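Local coordinates for protein group II chitinase (Ostrinia furnacalis, PDB 6JAV) that is the first catalytic domain of a group II chitinase, which probably binds chitin and cleaves it internally as an endochitinase, at residues D92-L97 / L125-P130; K131-D136 / D142-G147. All blocks are in the same frame, centred on the assembly; numbering follows the deposited sequence. Where two conformers were deposited one is given.

How the contacts relate
Both contacts lie in the family 18 catalytic domain, on the same side of the chain's centre, with centres about 7 Å apart. Contact 1 is the core one: its touching residues are all buried, and it works by ring stacking and CH-pi packing. Contact 2 runs from a buried aspartate out to an exposed edge, and hydrogen bonds carry it. Strand 122-126 leads through contact 1 into the loop of contact 2, which runs on to helix 143-159. They also touch: Ser-95 OG lies 2.6 Å from Asp-144 OD1, a probable hydrogen bond, and Asp-92 CB packs 3.4 Å from Trp-133 CH2. Glu-128 O and Gln-134 N, 2.8 Å apart and probably hydrogen-bonded, join them too.

Contact 1 (D92-L97 / L125-P130); sequences DKYSKL and LDWEYP
Trp-127, in the family 18 motif DxxDxDxE, here DGLDLDWE, packs against Tyr-94 of helix 93-98. The motif ends at Glu-128, the position of the proton donor in active enzymes of this family. The main touch is the methylene of Tyr-94 over one face of the indole. Tyr-94 CB lies 3.4 Å from Trp-127 CE2. It makes a CH-pi contact with the five-membered ring, 3.5 Å from its centroid and 15° off the ring normal. Past CB the phenol ring forms an offset stack with the same five-membered ring. The centroids are 4.9 Å apart and the planes meet at 24°. The two side chains lie alongside each other and run in opposite directions. With chi1 at 177°, the Trp-127 side chain extends away from its own backbone N and reaches the helix. The benzo ring meets the next residue of the helix: Ser-95 N is 3.6 Å from Trp-127 CZ2. On the opposite face lie Tyr-129 C and Pro-130 N, so the indole is sandwiched between Tyr-94 CB and the 129-130 backbone, which limits its tilt. The phenol end is fixed by a hydrogen bond from Tyr-94 OH to Asp-88. Trp-127 thus links the chain around barrel strand 122-126 to helix 93-98. Tyr-94 packs on Leu-46 and Leu-83 of strands 38-46 and 78-84, and Trp-127 also touches Asp-144 of helix 143-159.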
ATOM      1  N   ASP A  92      12.540  -6.530  16.246  1.00 16.78           N
ATOM      2  CA  ASP A  92      11.966  -7.823  16.605  1.00 15.09           C
ATOM      3  C   ASP A  92      10.637  -7.746  17.351  1.00 14.30           C
ATOM      4  O   ASP A  92      10.116  -8.798  17.729  1.00 12.60           O
ATOM      5  CB  ASP A  92      12.962  -8.653  17.437  1.00 15.61           C
ATOM      6  CG  ASP A  92      13.174  -8.102  18.853  1.00 23.41           C
ATOM      7  OD1 ASP A  92      12.557  -7.091  19.251  1.00 18.00           O
ATOM      8  OD2 ASP A  92      13.995  -8.706  19.579  1.00 28.57           O
ATOM      9  N   LYS A  93      10.033  -6.571  17.554  1.00 12.84           N
ATOM     10  CA  LYS A  93       8.922  -6.523  18.511  1.00 12.59           C
ATOM     11  C   LYS A  93       7.683  -7.293  18.044  1.00 12.33           C
ATOM     12  O   LYS A  93       6.992  -7.901  18.877  1.00 11.81           O
ATOM     13  CB  LYS A  93       8.575  -5.097  18.934  1.00 14.49           C
ATOM     14  CG  LYS A  93       8.002  -4.235  17.836  1.00 14.64           C
ATOM     15  CD  LYS A  93       7.702  -2.854  18.403  1.00 14.78           C
ATOM     16  CE  LYS A  93       7.325  -1.919  17.275  1.00 15.65           C
ATOM     17  NZ  LYS A  93       7.021  -0.522  17.817  1.00 15.42           N
ATOM     18  N   TYR A  94       7.371  -7.293  16.739  1.00 11.01           N
ATOM     19  CA  TYR A  94       6.214  -8.081  16.286  1.00  9.78           C
ATOM     20  C   TYR A  94       6.500  -9.573  16.374  1.00 11.70           C
ATOM     21  O   TYR A  94       5.600 -10.370  16.713  1.00 10.99           O
ATOM     22  CB  TYR A  94       5.813  -7.688  14.857  1.00 10.74           C
ATOM     23  CG  TYR A  94       5.109  -6.354  14.801  1.00 11.98           C
ATOM     24  CD1 TYR A  94       3.746  -6.274  14.995  1.00 11.82           C
ATOM     25  CD2 TYR A  94       5.830  -5.172  14.578  1.00 12.01           C
ATOM     26  CE1 TYR A  94       3.088  -5.033  14.965  1.00 11.68           C
ATOM     27  CE2 TYR A  94       5.189  -3.927  14.546  1.00 13.06           C
ATOM     28  CZ  TYR A  94       3.821  -3.885  14.739  1.00 12.16           C
ATOM     29  OH  TYR A  94       3.128  -2.687  14.730  1.00 12.87           O
ATOM     30  N   SER A  95       7.737  -9.967  16.054  1.00 11.41           N
ATOM     31  CA  SER A  95       8.132 -11.363  16.219  1.00 11.01           C
ATOM     32  C   SER A  95       8.019 -11.794  17.681  1.00 10.77           C
ATOM     33  O   SER A  95       7.495 -12.876  17.971  1.00 11.48           O
ATOM     34  CB  SER A  95       9.544 -11.557  15.671  1.00 11.33           C
ATOM     35  OG  SER A  95       9.968 -12.902  15.816  1.00 12.12           O
ATOM     36  N   LYS A  96       8.474 -10.946  18.616  1.00 11.00           N
ATOM     37  CA  LYS A  96       8.352 -11.291  20.028  1.00 12.59           C
ATOM     38  C   LYS A  96       6.891 -11.459  20.416  1.00 13.48           C
ATOM     39  O   LYS A  96       6.538 -12.376  21.168  1.00 14.80           O
ATOM     40  CB  LYS A  96       9.022 -10.227  20.895  1.00 13.88           C
ATOM     41  CG  LYS A  96      10.539 -10.188  20.756  1.00 18.83           C
ATOM     42  CD  LYS A  96      11.204 -11.377  21.412  1.00 29.47           C
ATOM     43  CE  LYS A  96      12.682 -11.081  21.648  1.00 43.97           C
ATOM     44  NZ  LYS A  96      13.412 -12.259  22.188  1.00 49.62           N
ATOM     45  N   LEU A  97       6.019 -10.595  19.892  1.00 11.53           N
ATOM     46  CA  LEU A  97       4.595 -10.708  20.185  1.00 10.72           C
ATOM     47  C   LEU A  97       4.035 -12.032  19.672  1.00 11.70           C
ATOM     48  O   LEU A  97       3.414 -12.793  20.430  1.00 12.39           O
ATOM     49  CB  LEU A  97       3.858  -9.531  19.540  1.00 11.68           C
ATOM     50  CG  LEU A  97       2.329  -9.643  19.538  1.00 11.53           C
ATOM     51  CD1 LEU A  97       1.742  -9.664  20.964  1.00 15.77           C
ATOM     52  CD2 LEU A  97       1.697  -8.489  18.735  1.00 12.38           C
ATOM     53  N   LEU A 125      -3.728  -5.424   9.504  1.00  8.73           N
ATOM     54  CA  LEU A 125      -2.398  -5.792   9.984  1.00  9.10           C
ATOM     55  C   LEU A 125      -1.376  -5.482   8.900  1.00 10.06           C
ATOM     56  O   LEU A 125      -1.498  -5.979   7.773  1.00 10.57           O
ATOM     57  CB  LEU A 125      -2.359  -7.292  10.293  1.00 10.36           C
ATOM     58  CG  LEU A 125      -3.319  -7.694  11.397  1.00  9.09           C
ATOM     59  CD1 LEU A 125      -3.431  -9.218  11.443  1.00 12.93           C
ATOM     60  CD2 LEU A 125      -2.797  -7.147  12.714  1.00 13.07           C
ATOM     61  N   ASP A 126      -0.346  -4.703   9.243  0.54  9.22           N
ATOM     62  CA  ASP A 126       0.641  -4.219   8.279  0.54  9.35           C
ATOM     63  C   ASP A 126       2.060  -4.481   8.772  0.54  8.47           C
ATOM     64  O   ASP A 126       2.935  -3.615   8.690  0.54 10.77           O
ATOM     65  CB  ASP A 126       0.482  -2.717   7.995  0.54 10.14           C
ATOM     66  CG  ASP A 126      -0.820  -2.382   7.297  0.54 13.01           C
ATOM     67  OD1 ASP A 126      -1.884  -2.719   7.850  0.54 15.41           O
ATOM     68  OD2 ASP A 126      -0.807  -1.761   6.215  0.54 13.69           O
ATOM     69  N   TRP A 127       2.317  -5.686   9.292  1.00  9.62           N
ATOM     70  CA  TRP A 127       3.672  -6.055   9.704  1.00  8.99           C
ATOM     71  C   TRP A 127       4.473  -6.372   8.440  1.00  9.52           C
ATOM     72  O   TRP A 127       4.091  -7.256   7.656  1.00 10.78           O
ATOM     73  CB  TRP A 127       3.593  -7.287  10.605  1.00  9.47           C
ATOM     74  CG  TRP A 127       4.944  -7.834  11.050  1.00  8.80           C
ATOM     75  CD1 TRP A 127       6.164  -7.223  10.990  1.00 11.22           C
ATOM     76  CD2 TRP A 127       5.153  -9.104  11.665  1.00  9.22           C
ATOM     77  NE1 TRP A 127       7.153  -8.070  11.521  1.00 11.81           N
ATOM     78  CE2 TRP A 127       6.543  -9.231  11.924  1.00  9.99           C
ATOM     79  CE3 TRP A 127       4.301 -10.159  11.999  1.00 11.01           C
ATOM     80  CZ2 TRP A 127       7.089 -10.380  12.517  1.00 10.06           C
ATOM     81  CZ3 TRP A 127       4.836 -11.285  12.605  1.00 10.67           C
ATOM     82  CH2 TRP A 127       6.220 -11.390  12.846  1.00 10.59           C
ATOM     83  N   GLU A 128       5.593  -5.669   8.232  1.00  8.86           N
ATOM     84  CA  GLU A 128       6.417  -5.832   7.021  1.00  9.54           C
ATOM     85  C   GLU A 128       7.784  -6.404   7.416  1.00 10.34           C
ATOM     86  O   GLU A 128       8.739  -5.654   7.606  1.00 11.18           O
ATOM     87  CB  GLU A 128       6.539  -4.472   6.280  1.00 11.19           C
ATOM     88  CG  GLU A 128       5.143  -3.936   5.893  1.00 12.15           C
ATOM     89  CD  GLU A 128       5.141  -2.700   5.011  1.00 17.23           C
ATOM     90  OE1 GLU A 128       6.195  -2.269   4.545  1.00 17.03           O
ATOM     91  OE2 GLU A 128       4.026  -2.180   4.757  1.00 21.47           O
ATOM     92  N   TYR A 129       7.909  -7.732   7.545  1.00 10.61           N
ATOM     93  CA  TYR A 129       6.942  -8.794   7.244  1.00 10.12           C
ATOM     94  C   TYR A 129       7.251  -9.924   8.227  1.00 10.03           C
ATOM     95  O   TYR A 129       8.365  -9.975   8.763  1.00 11.09           O
ATOM     96  CB  TYR A 129       7.166  -9.343   5.816  1.00 11.14           C
ATOM     97  CG  TYR A 129       6.884  -8.305   4.762  1.00 11.97           C
ATOM     98  CD1 TYR A 129       5.567  -8.006   4.399  1.00 12.44           C
ATOM     99  CD2 TYR A 129       7.913  -7.568   4.211  1.00 14.31           C
ATOM    100  CE1 TYR A 129       5.284  -7.023   3.488  1.00 14.82           C
ATOM    101  CE2 TYR A 129       7.642  -6.567   3.269  1.00 14.74           C
ATOM    102  CZ  TYR A 129       6.320  -6.332   2.908  1.00 17.33           C
ATOM    103  OH  TYR A 129       5.998  -5.355   1.987  1.00 24.56           O
ATOM    104  N   PRO A 130       6.293 -10.817   8.473  1.00  9.71           N
ATOM    105  CA  PRO A 130       6.596 -12.013   9.276  1.00 11.10           C
ATOM    106  C   PRO A 130       7.796 -12.725   8.668  1.00 10.88           C
ATOM    107  O   PRO A 130       7.882 -12.865   7.441  1.00 11.15           O
ATOM    108  CB  PRO A 130       5.320 -12.864   9.149  1.00 12.23           C
ATOM    109  CG  PRO A 130       4.227 -11.895   8.784  1.00 13.70           C
ATOM    110  CD  PRO A 130       4.909 -10.813   7.952  1.00 10.47           C
TER

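Contact 2 (K131-D136 / D142-G147); sequences KCWQVD and DSDKQG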
ATOM      1  N   LYS A 131       8.747 -13.130   9.529  1.00 12.05           N
ATOM      2  CA  LYS A 131       9.994 -13.816   9.158  1.00 14.09           C
ATOM      3  C   LYS A 131      10.988 -12.869   8.487  1.00 13.24           C
ATOM      4  O   LYS A 131      12.112 -12.674   8.968  1.00 14.44           O
ATOM      5  CB  LYS A 131       9.702 -15.023   8.263  1.00 13.98           C
ATOM      6  CG  LYS A 131      10.559 -16.244   8.528  1.00 21.52           C
ATOM      7  CD  LYS A 131      11.867 -16.157   7.830  1.00 19.40           C
ATOM      8  CE  LYS A 131      12.686 -17.440   8.087  1.00 21.00           C
ATOM      9  NZ  LYS A 131      14.133 -17.160   8.059  1.00 28.64           N
ATOM     10  N   CYS A 132      10.572 -12.254   7.374  1.00 11.23           N
ATOM     11  CA  CYS A 132      11.449 -11.367   6.613  1.00 12.20           C
ATOM     12  C   CYS A 132      11.256  -9.921   7.060  1.00 11.74           C
ATOM     13  O   CYS A 132      10.613  -9.105   6.379  1.00 12.66           O
ATOM     14  CB  CYS A 132      11.171 -11.528   5.131  1.00 12.98           C
ATOM     15  SG  CYS A 132      11.149 -13.277   4.620  1.00 15.88           S
ATOM     16  N   TRP A 133      11.842  -9.599   8.223  1.00 11.81           N
ATOM     17  CA  TRP A 133      11.688  -8.275   8.815  1.00 12.30           C
ATOM     18  C   TRP A 133      12.285  -7.247   7.874  1.00 14.83           C
ATOM     19  O   TRP A 133      13.460  -7.342   7.508  1.00 13.86           O
ATOM     20  CB  TRP A 133      12.396  -8.194  10.166  1.00 13.60           C
ATOM     21  CG  TRP A 133      12.019  -9.263  11.158  1.00 12.91           C
ATOM     22  CD1 TRP A 133      10.960 -10.128  11.109  1.00 13.12           C
ATOM     23  CD2 TRP A 133      12.727  -9.557  12.354  1.00 13.98           C
ATOM     24  NE1 TRP A 133      10.972 -10.953  12.229  1.00 12.15           N
ATOM     25  CE2 TRP A 133      12.060 -10.624  12.994  1.00 12.28           C
ATOM     26  CE3 TRP A 133      13.878  -9.019  12.949  1.00 16.24           C
ATOM     27  CZ2 TRP A 133      12.508 -11.164  14.203  1.00 11.95           C
ATOM     28  CZ3 TRP A 133      14.316  -9.554  14.141  1.00 15.10           C
ATOM     29  CH2 TRP A 133      13.636 -10.610  14.762  1.00 15.49           C
ATOM     30  N   GLN A 134      11.470  -6.275   7.456  1.00 13.07           N
ATOM     31  CA  GLN A 134      11.897  -5.316   6.424  1.00 13.28           C
ATOM     32  C   GLN A 134      12.563  -6.008   5.225  1.00 13.98           C
ATOM     33  O   GLN A 134      13.596  -5.557   4.711  1.00 15.83           O
ATOM     34  CB  GLN A 134      12.750  -4.189   7.009  1.00 12.45           C
ATOM     35  CG  GLN A 134      11.896  -3.214   7.852  1.00 14.50           C
ATOM     36  CD  GLN A 134      12.670  -1.991   8.305  1.00 15.97           C
ATOM     37  OE1 GLN A 134      13.913  -1.997   8.348  1.00 21.69           O
ATOM     38  NE2 GLN A 134      11.946  -0.923   8.648  1.00 14.56           N
ATOM     39  N   VAL A 135      11.954  -7.109   4.779  1.00 12.96           N
ATOM     40  CA  VAL A 135      12.315  -7.887   3.587  1.00 14.07           C
ATOM     41  C   VAL A 135      13.539  -8.774   3.790  1.00 16.67           C
ATOM     42  O   VAL A 135      13.882  -9.563   2.907  1.00 25.06           O
ATOM     43  CB  VAL A 135      12.374  -7.057   2.277  1.00 16.72           C
ATOM     44  CG1 VAL A 135      12.318  -7.971   1.044  1.00 23.71           C
ATOM     45  CG2 VAL A 135      11.194  -6.069   2.194  1.00 18.07           C
ATOM     46  N   ASP A 136      14.161  -8.731   4.969  1.00 15.71           N
ATOM     47  CA  ASP A 136      15.382  -9.524   5.192  1.00 16.63           C
ATOM     48  C   ASP A 136      14.995 -10.863   5.825  1.00 15.55           C
ATOM     49  O   ASP A 136      14.805 -10.957   7.038  1.00 15.05           O
ATOM     50  CB  ASP A 136      16.357  -8.747   6.060  1.00 16.98           C
ATOM     51  CG  ASP A 136      17.720  -9.419   6.161  1.00 23.06           C
ATOM     52  OD1 ASP A 136      17.836 -10.632   5.846  1.00 20.98           O
ATOM     53  OD2 ASP A 136      18.660  -8.722   6.576  1.00 25.75           O
ATOM     54  N   ASP A 142      11.469 -18.862  11.439  1.00 13.53           N
ATOM     55  CA  ASP A 142      10.369 -19.475  10.707  1.00 13.91           C
ATOM     56  C   ASP A 142       9.068 -19.505  11.511  1.00 14.66           C
ATOM     57  O   ASP A 142       7.980 -19.402  10.931  1.00 14.44           O
ATOM     58  CB  ASP A 142      10.808 -20.900  10.332  1.00 15.51           C
ATOM     59  CG  ASP A 142       9.711 -21.716   9.711  1.00 28.46           C
ATOM     60  OD1 ASP A 142       9.555 -21.644   8.474  1.00 28.85           O
ATOM     61  OD2 ASP A 142       8.999 -22.441  10.450  1.00 28.48           O
ATOM     62  N   SER A 143       9.150 -19.601  12.842  1.00 12.20           N
ATOM     63  CA  SER A 143       7.950 -19.631  13.673  1.00 12.68           C
ATOM     64  C   SER A 143       7.142 -18.327  13.628  1.00 11.26           C
ATOM     65  O   SER A 143       6.008 -18.318  14.126  1.00 12.05           O
ATOM     66  CB  SER A 143       8.322 -19.963  15.120  1.00 13.37           C
ATOM     67  OG  SER A 143       9.268 -19.037  15.624  1.00 14.96           O
ATOM     68  N   ASP A 144       7.692 -17.259  13.035  1.00 11.28           N
ATOM     69  CA  ASP A 144       6.866 -16.074  12.763  1.00 11.69           C
ATOM     70  C   ASP A 144       5.657 -16.426  11.910  1.00 10.97           C
ATOM     71  O   ASP A 144       4.596 -15.805  12.058  1.00 10.90           O
ATOM     72  CB  ASP A 144       7.680 -15.008  12.020  1.00 11.07           C
ATOM     73  CG  ASP A 144       8.529 -14.159  12.924  1.00 11.82           C
ATOM     74  OD1 ASP A 144       8.566 -14.387  14.143  1.00 11.89           O
ATOM     75  OD2 ASP A 144       9.204 -13.249  12.395  1.00 11.12           O
ATOM     76  N   LYS A 145       5.789 -17.405  11.007  1.00 12.70           N
ATOM     77  CA  LYS A 145       4.660 -17.783  10.154  1.00 10.37           C
ATOM     78  C   LYS A 145       3.510 -18.338  10.980  1.00 13.21           C
ATOM     79  O   LYS A 145       2.369 -17.861  10.889  1.00 12.28           O
ATOM     80  CB  LYS A 145       5.116 -18.794   9.091  1.00 11.92           C
ATOM     81  CG  LYS A 145       3.972 -19.172   8.186  1.00 14.70           C
ATOM     82  CD  LYS A 145       4.315 -20.270   7.198  1.00 23.20           C
ATOM     83  CE  LYS A 145       5.302 -19.802   6.214  1.00 26.44           C
ATOM     84  NZ  LYS A 145       5.618 -20.908   5.250  1.00 42.66           N
ATOM     85  N   GLN A 146       3.785 -19.351  11.811  1.00 11.22           N
ATOM     86  CA  GLN A 146       2.724 -19.917  12.624  1.00 13.21           C
ATOM     87  C   GLN A 146       2.230 -18.896  13.640  1.00 10.75           C
ATOM     88  O   GLN A 146       1.036 -18.822  13.922  1.00 12.64           O
ATOM     89  CB  GLN A 146       3.228 -21.191  13.321  1.00 15.14           C
ATOM     90  CG  GLN A 146       2.164 -21.915  14.108  1.00 20.78           C
ATOM     91  CD  GLN A 146       1.017 -22.413  13.226  1.00 28.26           C
ATOM     92  OE1 GLN A 146       1.221 -23.214  12.309  1.00 31.23           O
ATOM     93  NE2 GLN A 146      -0.190 -21.939  13.500  1.00 33.56           N
ATOM     94  N   GLY A 147       3.139 -18.091  14.189  1.00 11.57           N
ATOM     95  CA  GLY A 147       2.716 -17.124  15.181  1.00 10.76           C
ATOM     96  C   GLY A 147       1.777 -16.087  14.598  1.00  8.59           C
ATOM     97  O   GLY A 147       0.774 -15.730  15.223  1.00  9.87           O
TER
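Asp-144, in the first turn of helix 143-159, receives two N-H groups from the loop that follows strand 122-126. Lys-131 N gives its hydrogen to the anti lone pair of Asp-144 OD2, at 2.9 Å and with an angle of 147°. Trp-133 NE1 is also 2.9 Å from Asp-144 OD2. This bond is straighter, at 164°, and nearly follows the C-O axis. OD2 lies at the edge of the indole, close to its plane, and ring and carboxylate are nearly coplanar. A chi1 of -82° sets Asp-144 CG anti to the carbonyl carbon, which turns the carboxylate to the loop. The other oxygen, OD1, is bonded to Ser-95 and Asn-99. Four bonds therefore hold this buried carboxylate and fix its rotation, and they probably stabilise its negative charge. Lys-131 lays its chain beside Asp-142, with CE 3.8 Å from Asp-142 N. Its NZ goes to the backbone carbonyls of Cys-137 and Gly-140. Asp-136 N bonds to Trp-133 O at 3.0 Å and closes a type I' beta turn. Cys-132 pairs with Cys-137 in a disulfide. The contact ties this loop to the start of helix 143-159, with Cys-132 and Lys-131 against helix 174-180 and Trp-133 against Ser-95 of helix 93-98.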